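Local coordinates for protein retinol dehydratase (Spodoptera frugiperda, PDB 1FMJ) that dehydrates retinol, probably through a sulfated intermediate, using a sulfotransferase fold that binds adenosine-3',5'-diphosphate and calcium, at residues F210-H218 with F323-W334; K253-R261 with I275-N283. All coordinates share one frame; numbering follows the deposited sequence.

Both contacts join helices of the sulfotransferase domain, and contact 2 is nested along the chain inside the loop that contact 1 closes. They do not touch: their centres are 33 Å apart and their nearest atoms about 20 Å. The nucleotide relates to each differently. Contact 2 reaches it directly, since L282 hydrogen-bonds the adenine amino group. In contact 1 the F210 side chain stays about 10 Å from the nucleotide, but it packs on V192 and F195 of helix 187-200, whose S193 hydrogen-bonds the same ligand. Contact 1 is thus linked to the nucleotide only indirectly, through helix 187-200, and contact 2 supplies part of the pocket wall. Neither segment pair contributes a residue to the retinol pocket.

Contact 1 of 2, residues F210-H218 with F323-W334; sequences FKDFWEMFH and FDEEMTKQAEKW
An aromatic cluster of F210, W214, H218, F323 and W334 joins helix 210-218 to helix 325-334 and to F323, one residue ahead of the N-cap D324. The helix segments run almost parallel, 11° apart, with axes 11.9 Å from each other at closest approach. W214 is the central knob, set among M327, Q330, A331 and W334, and its CZ2 lies 3.5 Å from A331 CB. F323 turns its edge onto one face of the indole, the F323 and W214 six-membered ring centroids 4.9 Å apart and the planes at 69°. F323 in turn offers its own face to the edge of F210, in an offset edge-to-face pair where F210 CE2 is 3.4 Å from F323 CE1. M327 CE wedges in beside F210 and the K211 backbone. At the other end H218 CB sits squarely over W334, 3.8 Å from the centroid of its six-membered ring. The H218 imidazole takes the crowded position between backbone N and carbonyl carbon (chi1 81°), which folds ND1 back to donate to W214 O at 2.6 Å. W214 NE1 donates to Q330 OE1 at the indole edge; the modelled 2.5 Å is very short and doubtful. At one side, the extended K211 chain crosses E326, and NZ forms a salt bridge to OE2 at 3.1 Å. This is an aromatic cluster between near-parallel helices, with one knob, W214, and its polar pair with Q330 inside.

Contact 2 of 2, residues K253-R261 with I275-N283; sequences KDLPGCIAR and IQRLCEHLN. With HG (mercury (II) ion), chain C; HG (mercury (II) ion), chain D; A3P (adenosine-3'-5'-diphosphate), chain G.
L282 O accepts a hydrogen bond from A3P N6, the adenine amino group of adenosine-3',5'-diphosphate, at 2.8 Å and an N-H...O angle of 161°, just past helix 275-281. L282 CB faces back to meet L255 CD2 at 3.8 Å, the two leucines crossing at about a right angle. The helices themselves cross at 116°, and P256 and C279 are the closest pair of CA atoms. C279 SG lies against L255 CB at 3.6 Å and beside the P256 ring, and binds a mercury ion at 2.5 Å. I259 CG2 presses tightly on L278 CD1 at 3.4 Å, while I259 CD1 lies 3.5 Å from C279 N. I275 CG2 packs on P256 O and the I259 side chain. L82 of helix 76-87 touches both I259 and L282. At the start of helix 255-261, D254 OD1 caps G257 N at 2.9 Å. A second mercury binds C258 SG at 2.4 Å and the backbone carbonyl O of D254. The helices thus meet mainly through apolar side chains and the C279 sulfur, with some backbone atoms brushed by them; the polar bond of L282 goes to the ligand, and the heavy-atom derivative shows that both cysteine sulfurs could be reached by mercury.

Contact 1 of 2, residues F210-H218 with F323-W334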
# COMPACT_ATOMS: atom_id res chain seq x y z
N PHE A 210 10.04 -9.14 -14.78
CA PHE A 210 10.38 -8.16 -13.76
C PHE A 210 11.13 -6.94 -14.28
O PHE A 210 10.90 -5.83 -13.82
CB PHE A 210 11.20 -8.79 -12.64
CG PHE A 210 11.56 -7.81 -11.56
CD1 PHE A 210 10.57 -7.22 -10.79
CD2 PHE A 210 12.88 -7.43 -11.37
CE1 PHE A 210 10.89 -6.24 -9.85
CE2 PHE A 210 13.20 -6.46 -10.43
CZ PHE A 210 12.21 -5.87 -9.67
N LYS A 211 12.03 -7.13 -15.24
CA LYS A 211 12.77 -6.00 -15.76
C LYS A 211 11.84 -4.99 -16.41
O LYS A 211 12.06 -3.79 -16.30
CB LYS A 211 13.83 -6.44 -16.77
CG LYS A 211 14.69 -5.29 -17.25
CD LYS A 211 15.80 -5.76 -18.17
CE LYS A 211 16.69 -4.60 -18.59
NZ LYS A 211 17.65 -5.01 -19.66
N ASP A 212 10.79 -5.47 -17.09
CA ASP A 212 9.83 -4.55 -17.71
C ASP A 212 9.09 -3.84 -16.58
O ASP A 212 8.71 -2.68 -16.70
CB ASP A 212 8.80 -5.29 -18.56
CG ASP A 212 9.40 -6.00 -19.74
OD1 ASP A 212 10.37 -5.48 -20.32
OD2 ASP A 212 8.89 -7.09 -20.09
N PHE A 213 8.86 -4.57 -15.49
CA PHE A 213 8.16 -3.99 -14.36
C PHE A 213 9.06 -2.93 -13.73
O PHE A 213 8.59 -1.86 -13.34
CB PHE A 213 7.82 -5.07 -13.33
CG PHE A 213 6.97 -4.57 -12.19
CD1 PHE A 213 5.60 -4.42 -12.35
CD2 PHE A 213 7.56 -4.19 -10.99
CE1 PHE A 213 4.82 -3.89 -11.31
CE2 PHE A 213 6.78 -3.66 -9.95
CZ PHE A 213 5.41 -3.51 -10.12
N TRP A 214 10.36 -3.23 -13.64
CA TRP A 214 11.33 -2.30 -13.06
C TRP A 214 11.47 -1.02 -13.87
O TRP A 214 11.62 0.06 -13.30
CB TRP A 214 12.69 -2.97 -12.94
CG TRP A 214 13.82 -2.00 -12.71
CD1 TRP A 214 14.79 -1.64 -13.61
CD2 TRP A 214 14.10 -1.26 -11.52
NE1 TRP A 214 15.65 -0.73 -13.05
CE2 TRP A 214 15.25 -0.48 -11.76
CE3 TRP A 214 13.48 -1.18 -10.26
CZ2 TRP A 214 15.80 0.37 -10.80
CZ3 TRP A 214 14.03 -0.34 -9.30
CH2 TRP A 214 15.18 0.43 -9.57
N GLU A 215 11.45 -1.13 -15.19
CA GLU A 215 11.56 0.05 -16.05
C GLU A 215 10.41 1.00 -15.72
O GLU A 215 10.60 2.20 -15.55
CB GLU A 215 11.45 -0.34 -17.52
CG GLU A 215 12.62 -1.16 -18.07
CD GLU A 215 13.94 -0.43 -17.98
OE1 GLU A 215 13.94 0.83 -18.05
OE2 GLU A 215 14.99 -1.11 -17.85
N MET A 216 9.22 0.43 -15.64
CA MET A 216 8.00 1.17 -15.35
C MET A 216 8.04 1.78 -13.96
O MET A 216 7.83 2.98 -13.79
CB MET A 216 6.80 0.23 -15.50
CG MET A 216 5.45 0.79 -15.06
SD MET A 216 4.07 -0.30 -15.59
CE MET A 216 4.69 -1.94 -15.09
N PHE A 217 8.35 0.94 -12.98
CA PHE A 217 8.40 1.38 -11.59
C PHE A 217 9.41 2.49 -11.27
O PHE A 217 9.06 3.43 -10.55
CB PHE A 217 8.69 0.20 -10.67
CG PHE A 217 8.81 0.58 -9.23
CD1 PHE A 217 7.67 0.76 -8.45
CD2 PHE A 217 10.05 0.74 -8.65
CE1 PHE A 217 7.78 1.10 -7.10
CE2 PHE A 217 10.17 1.09 -7.30
CZ PHE A 217 9.03 1.27 -6.53
N HIS A 218 10.64 2.40 -11.78
CA HIS A 218 11.61 3.45 -11.46
C HIS A 218 11.45 4.70 -12.31
O HIS A 218 12.03 5.73 -12.01
CB HIS A 218 13.06 2.94 -11.53
CG HIS A 218 13.64 2.88 -12.91
ND1 HIS A 218 13.17 2.02 -13.89
CD2 HIS A 218 14.73 3.49 -13.45
CE1 HIS A 218 13.95 2.10 -14.96
NE2 HIS A 218 14.89 2.99 -14.72
N PHE A 323 17.85 -8.41 -9.90
CA PHE A 323 18.51 -7.38 -10.70
C PHE A 323 19.84 -7.87 -11.26
O PHE A 323 20.69 -8.37 -10.52
CB PHE A 323 18.80 -6.14 -9.84
CG PHE A 323 17.57 -5.41 -9.40
CD1 PHE A 323 16.60 -6.03 -8.63
CD2 PHE A 323 17.40 -4.06 -9.72
CE1 PHE A 323 15.48 -5.34 -8.18
CE2 PHE A 323 16.29 -3.36 -9.29
CZ PHE A 323 15.32 -4.00 -8.51
N ASP A 324 20.03 -7.73 -12.57
CA ASP A 324 21.28 -8.14 -13.17
C ASP A 324 22.28 -7.01 -12.98
O ASP A 324 21.95 -5.99 -12.37
CB ASP A 324 21.10 -8.50 -14.65
CG ASP A 324 20.52 -7.36 -15.47
OD1 ASP A 324 20.02 -7.65 -16.57
OD2 ASP A 324 20.57 -6.19 -15.04
N GLU A 325 23.49 -7.18 -13.50
CA GLU A 325 24.50 -6.15 -13.35
C GLU A 325 23.99 -4.77 -13.79
O GLU A 325 24.06 -3.81 -13.03
CB GLU A 325 25.78 -6.52 -14.13
CG GLU A 325 25.67 -7.71 -15.10
CD GLU A 325 25.32 -9.06 -14.44
OE1 GLU A 325 25.97 -9.45 -13.44
OE2 GLU A 325 24.41 -9.73 -14.95
N GLU A 326 23.45 -4.69 -15.01
CA GLU A 326 22.92 -3.44 -15.54
C GLU A 326 21.84 -2.83 -14.66
O GLU A 326 21.91 -1.66 -14.29
CB GLU A 326 22.35 -3.65 -16.94
CG GLU A 326 21.55 -2.47 -17.45
CD GLU A 326 20.68 -2.81 -18.65
OE1 GLU A 326 21.24 -3.13 -19.72
OE2 GLU A 326 19.43 -2.76 -18.51
N MET A 327 20.81 -3.61 -14.35
CA MET A 327 19.71 -3.14 -13.52
C MET A 327 20.24 -2.63 -12.18
O MET A 327 19.79 -1.59 -11.70
CB MET A 327 18.72 -4.28 -13.27
CG MET A 327 17.85 -4.60 -14.47
SD MET A 327 17.04 -6.20 -14.32
CE MET A 327 15.68 -5.83 -13.23
N THR A 328 21.17 -3.37 -11.60
CA THR A 328 21.76 -2.98 -10.33
C THR A 328 22.37 -1.59 -10.44
O THR A 328 22.11 -0.72 -9.61
CB THR A 328 22.84 -3.99 -9.88
OG1 THR A 328 22.22 -5.26 -9.62
CG2 THR A 328 23.55 -3.51 -8.63
N LYS A 329 23.17 -1.37 -11.48
CA LYS A 329 23.80 -0.07 -11.71
C LYS A 329 22.73 0.99 -11.94
O LYS A 329 22.80 2.09 -11.37
CB LYS A 329 24.72 -0.13 -12.93
CG LYS A 329 25.92 -1.05 -12.77
CD LYS A 329 26.86 -0.57 -11.69
CE LYS A 329 28.11 -1.44 -11.61
NZ LYS A 329 29.11 -0.90 -10.64
N GLN A 330 21.75 0.67 -12.77
CA GLN A 330 20.68 1.60 -13.07
C GLN A 330 19.96 2.02 -11.79
O GLN A 330 19.63 3.19 -11.61
CB GLN A 330 19.67 0.94 -14.02
CG GLN A 330 18.46 1.81 -14.34
CD GLN A 330 17.48 1.11 -15.26
OE1 GLN A 330 17.03 0.01 -14.97
NE2 GLN A 330 17.13 1.77 -16.36
N ALA A 331 19.75 1.07 -10.89
CA ALA A 331 19.06 1.34 -9.64
C ALA A 331 19.86 2.26 -8.73
O ALA A 331 19.29 3.14 -8.08
CB ALA A 331 18.76 0.04 -8.91
N GLU A 332 21.17 2.04 -8.68
CA GLU A 332 22.06 2.84 -7.83
C GLU A 332 22.05 4.30 -8.28
O GLU A 332 21.99 5.21 -7.47
CB GLU A 332 23.48 2.28 -7.87
N LYS A 333 22.12 4.52 -9.59
CA LYS A 333 22.10 5.87 -10.13
C LYS A 333 20.79 6.54 -9.73
O LYS A 333 20.78 7.68 -9.24
CB LYS A 333 22.23 5.81 -11.65
CG LYS A 333 22.31 7.15 -12.37
CD LYS A 333 22.47 6.90 -13.87
CE LYS A 333 22.55 8.18 -14.67
NZ LYS A 333 22.86 7.88 -16.11
N TRP A 334 19.69 5.83 -9.93
CA TRP A 334 18.37 6.34 -9.61
C TRP A 334 18.27 6.70 -8.14
O TRP A 334 17.77 7.76 -7.78
CB TRP A 334 17.30 5.31 -9.97
CG TRP A 334 15.90 5.72 -9.64
CD1 TRP A 334 15.24 6.84 -10.09
CD2 TRP A 334 14.95 4.99 -8.84
NE1 TRP A 334 13.95 6.85 -9.61
CE2 TRP A 334 13.75 5.73 -8.85
CE3 TRP A 334 15.01 3.79 -8.12
CZ2 TRP A 334 12.60 5.30 -8.16
CZ3 TRP A 334 13.87 3.36 -7.43
CH2 TRP A 334 12.68 4.12 -7.46

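Contact 2 of 2, residues K253-R261 with I275-N283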
# COMPACT_ATOMS: atom_id res chain seq x y z
N LYS A 253 15.22 -6.18 11.86
CA LYS A 253 16.41 -6.14 12.70
C LYS A 253 16.03 -6.17 14.18
O LYS A 253 16.62 -6.92 14.96
CB LYS A 253 17.26 -4.91 12.39
CG LYS A 253 18.62 -4.94 13.08
CD LYS A 253 19.32 -3.59 13.09
CE LYS A 253 20.58 -3.64 13.95
NZ LYS A 253 21.14 -2.28 14.20
N ASP A 254 15.04 -5.37 14.56
CA ASP A 254 14.61 -5.31 15.96
C ASP A 254 13.13 -4.95 16.08
O ASP A 254 12.78 -3.80 16.37
CB ASP A 254 15.45 -4.27 16.71
CG ASP A 254 15.38 -4.43 18.22
OD1 ASP A 254 14.34 -4.91 18.72
OD2 ASP A 254 16.35 -4.07 18.90
N LEU A 255 12.26 -5.93 15.87
CA LEU A 255 10.82 -5.70 15.94
C LEU A 255 10.40 -5.22 17.33
O LEU A 255 9.57 -4.32 17.45
CB LEU A 255 10.04 -6.96 15.55
CG LEU A 255 8.54 -6.78 15.32
CD1 LEU A 255 8.31 -5.65 14.30
CD2 LEU A 255 7.92 -8.07 14.82
N PRO A 256 10.95 -5.83 18.40
CA PRO A 256 10.61 -5.42 19.77
C PRO A 256 10.84 -3.92 19.95
O PRO A 256 10.02 -3.23 20.54
CB PRO A 256 11.55 -6.26 20.62
CG PRO A 256 11.62 -7.53 19.85
CD PRO A 256 11.81 -7.03 18.42
N GLY A 257 11.97 -3.44 19.44
CA GLY A 257 12.30 -2.03 19.54
C GLY A 257 11.33 -1.19 18.74
O GLY A 257 10.95 -0.09 19.15
N CYS A 258 10.92 -1.70 17.58
CA CYS A 258 9.96 -1.00 16.74
C CYS A 258 8.59 -0.99 17.42
O CYS A 258 7.89 0.02 17.42
CB CYS A 258 9.84 -1.68 15.38
SG CYS A 258 11.14 -1.28 14.21
N ILE A 259 8.22 -2.12 18.00
CA ILE A 259 6.93 -2.23 18.69
C ILE A 259 6.84 -1.18 19.80
O ILE A 259 5.78 -0.61 20.03
CB ILE A 259 6.73 -3.63 19.29
CG1 ILE A 259 6.55 -4.66 18.17
CG2 ILE A 259 5.51 -3.63 20.21
CD1 ILE A 259 6.38 -6.10 18.65
N ALA A 260 7.97 -0.93 20.46
CA ALA A 260 8.04 0.04 21.54
C ALA A 260 7.87 1.45 20.98
O ALA A 260 7.15 2.27 21.54
CB ALA A 260 9.38 -0.08 22.27
N ARG A 261 8.54 1.73 19.87
CA ARG A 261 8.42 3.03 19.26
C ARG A 261 6.96 3.30 18.91
O ARG A 261 6.44 4.39 19.16
CB ARG A 261 9.29 3.13 18.00
CG ARG A 261 10.79 3.08 18.26
CD ARG A 261 11.56 3.41 16.99
NE ARG A 261 11.39 4.80 16.60
CZ ARG A 261 11.86 5.32 15.46
NH1 ARG A 261 12.52 4.56 14.60
NH2 ARG A 261 11.67 6.61 15.19
N ILE A 275 5.25 -7.02 24.77
CA ILE A 275 5.99 -6.73 23.55
C ILE A 275 6.48 -8.01 22.89
O ILE A 275 6.37 -8.17 21.67
CB ILE A 275 7.18 -5.79 23.84
CG1 ILE A 275 6.64 -4.45 24.36
CG2 ILE A 275 8.01 -5.58 22.58
CD1 ILE A 275 7.70 -3.43 24.68
N GLN A 276 7.01 -8.93 23.69
CA GLN A 276 7.51 -10.19 23.16
C GLN A 276 6.36 -10.99 22.57
O GLN A 276 6.56 -11.78 21.64
CB GLN A 276 8.20 -10.99 24.27
N ARG A 277 5.16 -10.78 23.10
CA ARG A 277 3.99 -11.50 22.61
C ARG A 277 3.54 -10.92 21.27
O ARG A 277 3.01 -11.65 20.42
CB ARG A 277 2.86 -11.41 23.63
CG ARG A 277 1.71 -12.35 23.31
CD ARG A 277 0.57 -12.18 24.29
NE ARG A 277 -0.53 -13.08 24.00
CZ ARG A 277 -1.69 -13.07 24.65
NH1 ARG A 277 -1.90 -12.20 25.63
NH2 ARG A 277 -2.64 -13.94 24.32
N LEU A 278 3.73 -9.62 21.08
CA LEU A 278 3.37 -8.97 19.83
C LEU A 278 4.38 -9.40 18.78
O LEU A 278 4.02 -9.69 17.64
CB LEU A 278 3.42 -7.45 19.96
CG LEU A 278 2.24 -6.74 20.59
CD1 LEU A 278 2.62 -5.29 20.88
CD2 LEU A 278 1.04 -6.83 19.65
N CYS A 279 5.64 -9.45 19.18
CA CYS A 279 6.70 -9.84 18.27
C CYS A 279 6.47 -11.26 17.76
O CYS A 279 6.55 -11.51 16.56
CB CYS A 279 8.06 -9.75 18.95
SG CYS A 279 9.44 -9.74 17.78
N GLU A 280 6.17 -12.19 18.66
CA GLU A 280 5.95 -13.57 18.23
C GLU A 280 4.71 -13.66 17.35
O GLU A 280 4.65 -14.49 16.44
CB GLU A 280 5.85 -14.51 19.44
CG GLU A 280 4.87 -14.10 20.53
CD GLU A 280 5.09 -14.87 21.82
OE1 GLU A 280 5.05 -16.12 21.79
OE2 GLU A 280 5.31 -14.23 22.87
N HIS A 281 3.74 -12.79 17.61
CA HIS A 281 2.51 -12.78 16.82
C HIS A 281 2.80 -12.38 15.37
O HIS A 281 2.06 -12.75 14.47
CB HIS A 281 1.50 -11.79 17.42
CG HIS A 281 0.23 -11.68 16.63
ND1 HIS A 281 -0.70 -12.70 16.55
CD2 HIS A 281 -0.26 -10.67 15.87
CE1 HIS A 281 -1.70 -12.32 15.78
NE2 HIS A 281 -1.46 -11.09 15.35
N LEU A 282 3.86 -11.62 15.16
CA LEU A 282 4.20 -11.18 13.82
C LEU A 282 5.25 -12.04 13.16
O LEU A 282 5.82 -11.65 12.15
CB LEU A 282 4.69 -9.73 13.82
CG LEU A 282 3.78 -8.58 14.24
CD1 LEU A 282 4.24 -7.34 13.49
CD2 LEU A 282 2.32 -8.86 13.92
N ASN A 283 5.53 -13.21 13.74
CA ASN A 283 6.51 -14.11 13.16
C ASN A 283 6.04 -14.37 11.73
O ASN A 283 4.87 -14.65 11.51
CB ASN A 283 6.56 -15.42 13.95
CG ASN A 283 7.46 -16.46 13.31
OD1 ASN A 283 7.09 -17.10 12.32
ND2 ASN A 283 8.66 -16.61 13.86
HG HG C . 13.16 -1.19 15.53
HG HG D . 9.67 -12.13 18.55
P1 A3P G . 7.74 -9.44 0.28
O1P A3P G . 7.01 -9.43 -1.00
O2P A3P G . 7.67 -10.76 0.93
O3P A3P G . 9.14 -9.05 0.07
P2 A3P G . 2.46 -4.43 2.42
O4P A3P G . 1.74 -4.96 3.59
O5P A3P G . 2.70 -2.98 2.57
O6P A3P G . 1.70 -4.72 1.18
O5' A3P G . 3.87 -5.14 2.32
C5' A3P G . 3.98 -6.54 2.14
C4' A3P G . 5.43 -7.01 2.36
O4' A3P G . 5.61 -7.24 3.79
C3' A3P G . 5.72 -8.35 1.69
O3' A3P G . 7.09 -8.36 1.25
C2' A3P G . 5.35 -9.32 2.80
O2' A3P G . 5.73 -10.68 2.65
C1' A3P G . 5.97 -8.61 4.00
N9 A3P G . 5.44 -9.08 5.28
C8 A3P G . 4.12 -9.28 5.67
N7 A3P G . 3.97 -9.71 6.89
C5 A3P G . 5.27 -9.82 7.36
C6 A3P G . 5.84 -10.23 8.62
N6 A3P G . 5.10 -10.63 9.66
N1 A3P G . 7.22 -10.21 8.76
C2 A3P G . 8.02 -9.81 7.71
N3 A3P G . 7.60 -9.40 6.48
C4 A3P G . 6.21 -9.43 6.37